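Local coordinates for GTPase activator-like protein (PDB 6SSH) that probably stimulates GTP hydrolysis by a small GTPase, through the TSC2-type Rap/ran-GAP domain that this chain represents, at residues A[127-132]-A[158-163]; A[101-106]-A[197-202]. All coordinates share one frame; numbering follows the deposited sequence.

Contact 1. Residues A[127-132]-A[158-163]; sequences VYIVIT and VQVMSQ
Val-127 to Thr-132 and Val-158 to Gln-163 form an antiparallel strand pair in the mixed beta sheet of the GAP domain, joined by four backbone hydrogen bonds in two reciprocal sets. Tyr-128 and Met-161 exchange N-H and C=O, with Tyr-128 N 2.8 Å from Met-161 O at an almost straight 177°. Val-130 and Gln-159 do the same, their longer member running from Gln-159 N to Val-130 O over 3.0 Å. Between these sets lies the non-hydrogen-bonded pair Ile-129 and Val-160. The close packing is on the face shared by Val-127, Ile-129, Val-158 and Val-160, which helix 183-201 covers in part: Ile-129 rests on Ala-191, and Val-158 on Leu-183 and Leu-190. Here Ile-129 CG2 lies alongside Val-158 CG1 at 4.0 Å, the two side chains pointing the same way. On the opposite face the loose part is Gln-159, whose fully stretched chain is exposed, whereas Val-130 and Tyr-128 are buried; Tyr-128 packs against Phe-115 and Phe-117 and has its hydroxyl hydrogen-bonded to Asn-125. The Met-161 chain turns about its CG-SD bond (chi3 51°), and SD comes within 4.1 Å of Val-130 CG2, near Phe-115. Diagonally across the strands on the helix-covered face, Val-127 has CG1 anti to its own N (chi1 180°), which directs that methyl to Val-160 CG1 at 3.7 Å.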
ATOM      1  N   VAL A 127       5.157   5.966   8.008  1.00 12.21           N
ATOM      2  CA  VAL A 127       4.360   6.775   7.082  1.00 14.20           C
ATOM      3  C   VAL A 127       3.244   5.956   6.500  1.00 13.01           C
ATOM      4  O   VAL A 127       3.503   4.817   6.040  1.00 12.22           O
ATOM      5  CB  VAL A 127       5.248   7.260   5.868  1.00 13.63           C
ATOM      6  CG1 VAL A 127       4.405   8.113   4.885  1.00 15.72           C
ATOM      7  CG2 VAL A 127       6.459   8.075   6.364  1.00 17.19           C
ATOM      8  N   TYR A 128       2.041   6.524   6.458  1.00 12.33           N
ATOM      9  CA  TYR A 128       0.910   5.999   5.705  1.00 11.87           C
ATOM     10  C   TYR A 128       0.534   7.031   4.637  1.00 13.07           C
ATOM     11  O   TYR A 128       0.383   8.236   4.922  1.00 13.21           O
ATOM     12  CB  TYR A 128      -0.312   5.724   6.591  1.00 14.06           C
ATOM     13  CG  TYR A 128      -0.048   4.669   7.642  1.00 12.08           C
ATOM     14  CD1 TYR A 128       0.122   5.034   8.968  1.00 13.89           C
ATOM     15  CD2 TYR A 128       0.116   3.329   7.272  1.00 13.39           C
ATOM     16  CE1 TYR A 128       0.364   4.122   9.935  1.00 17.03           C
ATOM     17  CE2 TYR A 128       0.381   2.390   8.253  1.00 11.93           C
ATOM     18  CZ  TYR A 128       0.530   2.803   9.545  1.00 14.24           C
ATOM     19  OH  TYR A 128       0.808   1.887  10.590  1.00 17.40           O
ATOM     20  N   ILE A 129       0.406   6.587   3.409  1.00 12.27           N
ATOM     21  CA  ILE A 129      -0.095   7.368   2.273  1.00 11.04           C
ATOM     22  C   ILE A 129      -1.523   6.971   2.093  1.00 12.20           C
ATOM     23  O   ILE A 129      -1.791   5.823   1.669  1.00 11.92           O
ATOM     24  CB  ILE A 129       0.709   7.151   1.015  1.00 11.92           C
ATOM     25  CG1 ILE A 129       2.146   7.591   1.220  1.00 13.98           C
ATOM     26  CG2 ILE A 129       0.081   7.884  -0.178  1.00 14.10           C
ATOM     27  CD1 ILE A 129       3.106   7.034   0.265  1.00 13.29           C
ATOM     28  N   VAL A 130      -2.477   7.779   2.529  1.00 12.50           N
ATOM     29  CA  VAL A 130      -3.881   7.394   2.636  1.00 12.98           C
ATOM     30  C   VAL A 130      -4.674   7.925   1.452  1.00 13.00           C
ATOM     31  O   VAL A 130      -4.687   9.154   1.210  1.00 14.13           O
ATOM     32  CB  VAL A 130      -4.490   7.857   3.927  1.00 15.16           C
ATOM     33  CG1 VAL A 130      -5.871   7.347   4.031  1.00 16.15           C
ATOM     34  CG2 VAL A 130      -3.650   7.443   5.132  1.00 15.33           C
ATOM     35  N   ILE A 131      -5.311   7.071   0.689  1.00 13.09           N
ATOM     36  CA  ILE A 131      -6.119   7.365  -0.501  1.00 12.07           C
ATOM     37  C   ILE A 131      -7.561   7.214  -0.082  1.00 13.21           C
ATOM     38  O   ILE A 131      -7.955   6.134   0.338  1.00 13.73           O
ATOM     39  CB  ILE A 131      -5.828   6.404  -1.653  1.00 12.94           C
ATOM     40  CG1 ILE A 131      -4.377   6.508  -2.082  1.00 13.06           C
ATOM     41  CG2 ILE A 131      -6.800   6.633  -2.816  1.00 13.85           C
ATOM     42  CD1 ILE A 131      -3.855   5.348  -2.941  1.00 12.62           C
ATOM     43  N   THR A 132      -8.384   8.234  -0.201  1.00 14.29           N
ATOM     44  CA  THR A 132      -9.789   8.156   0.159  1.00 13.99           C
ATOM     45  C   THR A 132     -10.609   8.645  -1.018  1.00 15.27           C
ATOM     46  O   THR A 132     -10.552   9.853  -1.325  1.00 15.72           O
ATOM     47  CB  THR A 132     -10.089   9.026   1.379  1.00 18.15           C
ATOM     48  OG1 THR A 132      -9.178   8.699   2.432  1.00 18.83           O
ATOM     49  CG2 THR A 132     -11.470   8.796   1.892  1.00 17.42           C
ATOM     50  N   VAL A 158      -5.675  12.398  -1.225  1.00 15.35           N
ATOM     51  CA  VAL A 158      -4.439  11.749  -0.806  1.00 14.72           C
ATOM     52  C   VAL A 158      -3.863  12.531   0.344  1.00 17.36           C
ATOM     53  O   VAL A 158      -3.721  13.764   0.224  1.00 16.86           O
ATOM     54  CB  VAL A 158      -3.364  11.659  -1.943  1.00 16.57           C
ATOM     55  CG1 VAL A 158      -2.124  10.976  -1.397  1.00 17.06           C
ATOM     56  CG2 VAL A 158      -3.906  10.926  -3.133  1.00 14.62           C
ATOM     57  N   GLN A 159      -3.601  11.887   1.466  1.00 16.57           N
ATOM     58  CA  GLN A 159      -3.069  12.504   2.674  1.00 20.20           C
ATOM     59  C   GLN A 159      -1.929  11.675   3.221  1.00 15.89           C
ATOM     60  O   GLN A 159      -1.997  10.420   3.264  1.00 18.10           O
ATOM     61  CB  GLN A 159      -4.164  12.607   3.721  1.00 25.46           C
ATOM     62  CG  GLN A 159      -3.748  13.238   5.056  1.00 33.04           C
ATOM     63  CD  GLN A 159      -4.938  13.441   6.024  1.00 34.82           C
ATOM     64  OE1 GLN A 159      -6.100  13.271   5.657  1.00 36.18           O
ATOM     65  NE2 GLN A 159      -4.631  13.788   7.268  1.00 41.08           N
ATOM     66  N   VAL A 160      -0.856  12.297   3.631  1.00 18.19           N
ATOM     67  CA  VAL A 160       0.250  11.578   4.236  1.00 15.97           C
ATOM     68  C   VAL A 160       0.095  11.732   5.732  1.00 18.88           C
ATOM     69  O   VAL A 160      -0.127  12.875   6.253  1.00 21.14           O
ATOM     70  CB  VAL A 160       1.602  12.070   3.724  1.00 18.43           C
ATOM     71  CG1 VAL A 160       2.798  11.406   4.440  1.00 23.38           C
ATOM     72  CG2 VAL A 160       1.705  11.921   2.266  1.00 20.18           C
ATOM     73  N   MET A 161       0.206  10.625   6.465  1.00 16.41           N
ATOM     74  CA  MET A 161       0.139  10.613   7.924  1.00 16.81           C
ATOM     75  C   MET A 161       1.399   9.977   8.427  1.00 18.62           C
ATOM     76  O   MET A 161       1.727   8.884   7.997  1.00 18.12           O
ATOM     77  CB  MET A 161      -1.064   9.841   8.442  1.00 18.14           C
ATOM     78  CG  MET A 161      -2.369  10.459   8.067  1.00 24.58           C
ATOM     79  SD  MET A 161      -3.762   9.538   8.684  1.00 28.59           S
ATOM     80  CE  MET A 161      -3.412   9.325  10.412  1.00 38.18           C
ATOM     81  N   SER A 162       2.164  10.638   9.268  1.00 17.31           N
ATOM     82  CA  SER A 162       3.445  10.077   9.704  1.00 18.12           C
ATOM     83  C   SER A 162       3.668  10.252  11.176  1.00 18.20           C
ATOM     84  O   SER A 162       2.982  11.062  11.851  1.00 20.68           O
ATOM     85  CB  SER A 162       4.600  10.715   8.942  1.00 17.07           C
ATOM     86  OG  SER A 162       4.662  12.119   9.190  1.00 20.59           O
ATOM     87  N   GLN A 163       4.634   9.508  11.708  1.00 16.66           N
ATOM     88  CA  GLN A 163       4.992   9.664  13.122  1.00 19.41           C
ATOM     89  C   GLN A 163       5.335  11.112  13.469  1.00 17.70           C
ATOM     90  O   GLN A 163       5.798  11.887  12.632  1.00 19.48           O
ATOM     91  CB  GLN A 163       6.226   8.829  13.424  1.00 19.93           C
ATOM     92  CG  GLN A 163       6.061   7.378  13.234  1.00 22.08           C
ATOM     93  CD  GLN A 163       5.265   6.771  14.293  1.00 28.77           C
ATOM     94  OE1 GLN A 163       4.960   7.407  15.297  1.00 30.65           O
ATOM     95  NE2 GLN A 163       4.937   5.496  14.119  1.00 26.94           N
TER

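Contact 2. Residues A[101-106]-A[197-202]; sequences NDFVNI and FSLVWA
This is an apolar helix-to-sheet contact, without a hydrogen bond between its segments, in which the residues leading into strand 104-109 meet the C-terminal end of helix 183-201. Phe-103, just ahead of the strand, carries most of it. The bond to its CB points toward the helix, and that carbon sits 3.5 Å from Ser-198 CB, close packing for two aliphatic carbons. Its CG lies anti to the carbonyl carbon (chi1 -67°), and from there the ring extends along the helix: CD2 stays 3.6 Å from Ser-198 CB, while the far end reaches the next turn, where CZ is 3.8 Å from Ala-202 CB. Leu-199 comes to the ring edge, near its plane, with CD2 4.0 Å from Phe-103 CE2, and the two side chains cross at about a right angle. The phenyl group is also stacked with Tyr-126, so aromatic and helical partners both confine it. Val-104 adds a smaller contact through CG2, 3.8 Å from Ser-198 OG, and touches Ala-194 one turn earlier in the helix. The serine hydroxyl is hydrogen-bonded to the backbone O of Ala-194. With that polar atom already engaged inside the helix, Ser-198 can present a compact, buried side chain to Phe-103 and Val-104, which implies that between these two segments shape and dispersion, rather than directed polar bonds, probably provide the attraction.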
ATOM      1  N   ASN A 101       6.583  -4.596   8.936  1.00 11.18           N
ATOM      2  CA  ASN A 101       8.023  -4.375   8.800  1.00 12.28           C
ATOM      3  C   ASN A 101       8.352  -3.406   7.666  1.00 13.07           C
ATOM      4  O   ASN A 101       9.521  -3.270   7.343  1.00 13.82           O
ATOM      5  CB  ASN A 101       8.744  -5.717   8.651  1.00 13.92           C
ATOM      6  CG  ASN A 101       8.853  -6.398   9.974  1.00 14.71           C
ATOM      7  OD1 ASN A 101       9.528  -5.937  10.901  1.00 17.18           O
ATOM      8  ND2 ASN A 101       8.102  -7.489  10.112  1.00 14.56           N
ATOM      9  N   ASP A 102       7.320  -2.793   7.081  1.00 11.21           N
ATOM     10  CA  ASP A 102       7.510  -1.796   6.014  1.00 10.80           C
ATOM     11  C   ASP A 102       7.392  -0.427   6.613  1.00 12.70           C
ATOM     12  O   ASP A 102       6.407  -0.073   7.257  1.00 13.22           O
ATOM     13  CB  ASP A 102       6.456  -1.990   4.971  1.00 11.23           C
ATOM     14  CG  ASP A 102       6.626  -3.279   4.149  1.00  9.97           C
ATOM     15  OD1 ASP A 102       7.735  -3.825   4.124  1.00 11.25           O
ATOM     16  OD2 ASP A 102       5.622  -3.663   3.497  1.00 10.86           O
ATOM     17  N   PHE A 103       8.396   0.401   6.358  1.00 12.45           N
ATOM     18  CA  PHE A 103       8.384   1.767   6.881  1.00 12.96           C
ATOM     19  C   PHE A 103       7.192   2.533   6.301  1.00 10.71           C
ATOM     20  O   PHE A 103       6.616   3.393   6.975  1.00 11.73           O
ATOM     21  CB  PHE A 103       9.708   2.477   6.563  1.00 14.33           C
ATOM     22  CG  PHE A 103      10.926   1.912   7.281  1.00 15.78           C
ATOM     23  CD1 PHE A 103      10.852   1.420   8.573  1.00 24.10           C
ATOM     24  CD2 PHE A 103      12.169   1.913   6.627  1.00 17.67           C
ATOM     25  CE1 PHE A 103      12.027   0.922   9.221  1.00 28.29           C
ATOM     26  CE2 PHE A 103      13.333   1.478   7.264  1.00 19.15           C
ATOM     27  CZ  PHE A 103      13.249   0.947   8.547  1.00 26.35           C
ATOM     28  N   VAL A 104       6.901   2.325   5.038  1.00 10.64           N
ATOM     29  CA  VAL A 104       5.892   3.045   4.273  1.00 10.55           C
ATOM     30  C   VAL A 104       4.804   2.084   3.826  1.00 11.01           C
ATOM     31  O   VAL A 104       5.117   1.023   3.276  1.00 10.19           O
ATOM     32  CB  VAL A 104       6.535   3.694   3.027  1.00 12.45           C
ATOM     33  CG1 VAL A 104       5.511   4.474   2.263  1.00 12.09           C
ATOM     34  CG2 VAL A 104       7.723   4.577   3.465  1.00 13.21           C
ATOM     35  N   ASN A 105       3.537   2.481   4.029  1.00  9.72           N
ATOM     36  CA  ASN A 105       2.367   1.744   3.581  1.00  9.45           C
ATOM     37  C   ASN A 105       1.379   2.660   2.918  1.00 10.44           C
ATOM     38  O   ASN A 105       1.110   3.737   3.452  1.00 11.52           O
ATOM     39  CB  ASN A 105       1.688   0.988   4.772  1.00  9.69           C
ATOM     40  CG  ASN A 105       2.482  -0.191   5.234  1.00 11.71           C
ATOM     41  OD1 ASN A 105       2.493  -1.216   4.573  1.00 12.64           O
ATOM     42  ND2 ASN A 105       3.151  -0.064   6.306  1.00 12.18           N
ATOM     43  N   ILE A 106       0.863   2.233   1.817  1.00  9.76           N
ATOM     44  CA  ILE A 106      -0.228   2.869   1.083  1.00  9.55           C
ATOM     45  C   ILE A 106      -1.517   2.279   1.571  1.00  9.91           C
ATOM     46  O   ILE A 106      -1.636   1.006   1.630  1.00 11.14           O
ATOM     47  CB  ILE A 106      -0.058   2.665  -0.418  1.00  9.84           C
ATOM     48  CG1 ILE A 106       1.242   3.301  -0.882  1.00 10.99           C
ATOM     49  CG2 ILE A 106      -1.276   3.177  -1.197  1.00 11.05           C
ATOM     50  CD1 ILE A 106       1.709   2.814  -2.240  1.00 11.58           C
ATOM     51  N   PHE A 197      13.323   8.832   2.969  1.00 14.62           N
ATOM     52  CA  PHE A 197      13.420   9.495   4.230  1.00 14.71           C
ATOM     53  C   PHE A 197      13.421   8.499   5.399  1.00 13.97           C
ATOM     54  O   PHE A 197      14.134   8.729   6.366  1.00 14.80           O
ATOM     55  CB  PHE A 197      12.233  10.469   4.413  1.00 14.21           C
ATOM     56  CG  PHE A 197      12.344  11.747   3.615  1.00 15.42           C
ATOM     57  CD1 PHE A 197      13.466  12.497   3.611  1.00 16.14           C
ATOM     58  CD2 PHE A 197      11.249  12.166   2.889  1.00 20.08           C
ATOM     59  CE1 PHE A 197      13.537  13.725   2.869  1.00 19.56           C
ATOM     60  CE2 PHE A 197      11.276  13.361   2.199  1.00 22.33           C
ATOM     61  CZ  PHE A 197      12.394  14.081   2.150  1.00 21.68           C
ATOM     62  N   SER A 198      12.626   7.444   5.273  1.00 13.03           N
ATOM     63  CA  SER A 198      12.531   6.423   6.320  1.00 12.89           C
ATOM     64  C   SER A 198      13.844   5.734   6.574  1.00 15.49           C
ATOM     65  O   SER A 198      14.169   5.477   7.713  1.00 15.83           O
ATOM     66  CB  SER A 198      11.499   5.396   5.958  1.00 12.72           C
ATOM     67  OG  SER A 198      10.176   5.926   6.028  1.00 13.96           O
ATOM     68  N   LEU A 199      14.631   5.523   5.526  1.00 13.36           N
ATOM     69  CA  LEU A 199      15.925   4.902   5.745  1.00 16.93           C
ATOM     70  C   LEU A 199      16.825   5.730   6.588  1.00 17.01           C
ATOM     71  O   LEU A 199      17.595   5.236   7.398  1.00 18.71           O
ATOM     72  CB  LEU A 199      16.568   4.553   4.411  1.00 18.62           C
ATOM     73  CG  LEU A 199      15.862   3.444   3.662  1.00 22.80           C
ATOM     74  CD1 LEU A 199      16.374   3.388   2.223  1.00 26.74           C
ATOM     75  CD2 LEU A 199      16.060   2.104   4.354  1.00 24.07           C
ATOM     76  N   VAL A 200      16.792   7.058   6.424  1.00 15.68           N
ATOM     77  CA  VAL A 200      17.552   7.941   7.289  1.00 16.96           C
ATOM     78  C   VAL A 200      16.963   7.984   8.684  1.00 17.18           C
ATOM     79  O   VAL A 200      17.688   7.909   9.693  1.00 18.48           O
ATOM     80  CB  VAL A 200      17.617   9.382   6.705  1.00 17.49           C
ATOM     81  CG1 VAL A 200      18.225  10.377   7.706  1.00 18.89           C
ATOM     82  CG2 VAL A 200      18.370   9.327   5.395  1.00 18.77           C
ATOM     83  N   TRP A 201      15.650   8.085   8.745  1.00 17.33           N
ATOM     84  CA  TRP A 201      14.989   8.237  10.033  0.51 20.68           C
ATOM     85  C   TRP A 201      15.190   6.972  10.912  1.00 21.94           C
ATOM     86  O   TRP A 201      15.256   7.088  12.147  1.00 24.88           O
ATOM     87  CB  TRP A 201      13.510   8.591   9.773  0.51 21.29           C
ATOM     88  CG  TRP A 201      12.846   9.515  10.777  0.51 19.31           C
ATOM     89  CD1 TRP A 201      13.064  10.839  10.947  0.51 18.96           C
ATOM     90  CD2 TRP A 201      11.807   9.157  11.709  0.51 18.78           C
ATOM     91  NE1 TRP A 201      12.250  11.332  11.954  0.51 20.75           N
ATOM     92  CE2 TRP A 201      11.463  10.319  12.423  0.51 21.68           C
ATOM     93  CE3 TRP A 201      11.130   7.964  12.004  0.51 19.04           C
ATOM     94  CZ2 TRP A 201      10.493  10.317  13.424  0.51 23.93           C
ATOM     95  CZ3 TRP A 201      10.177   7.968  12.993  0.51 19.68           C
ATOM     96  CH2 TRP A 201       9.854   9.141  13.685  0.51 21.81           C
ATOM     97  N   ALA A 202      15.357   5.830  10.303  1.00 19.34           N
ATOM     98  CA  ALA A 202      15.565   4.559  11.041  1.00 22.49           C
ATOM     99  C   ALA A 202      16.834   4.664  11.922  1.00 27.99           C
ATOM    100  O   ALA A 202      16.998   3.875  12.868  1.00 31.49           O
ATOM    101  CB  ALA A 202      15.643   3.386  10.103  1.00 22.99           C
TER

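Both contacts involve the same sheet; helix 183-201 is a partner in contact 2 but only a cover over one face of contact 1. Contact 1 joins adjacent strands by directed backbone bonds, with a mainly apolar face that the helix partly covers; contact 2, farther from the centre of the chain, brings a helix end to a strand entrance mainly through side chains, with no hydrogen bond between its segments, partly at the surface. Strands 127-134 and 104-109 are neighbours, and probable hydrogen bonds link them directly: Ile-129 N lies 2.9 Å from Asn-105 O, and Asn-105 N 3.1 Å from Val-127 O. Along the chain, contact 1 is nested within the loop that contact 2 closes.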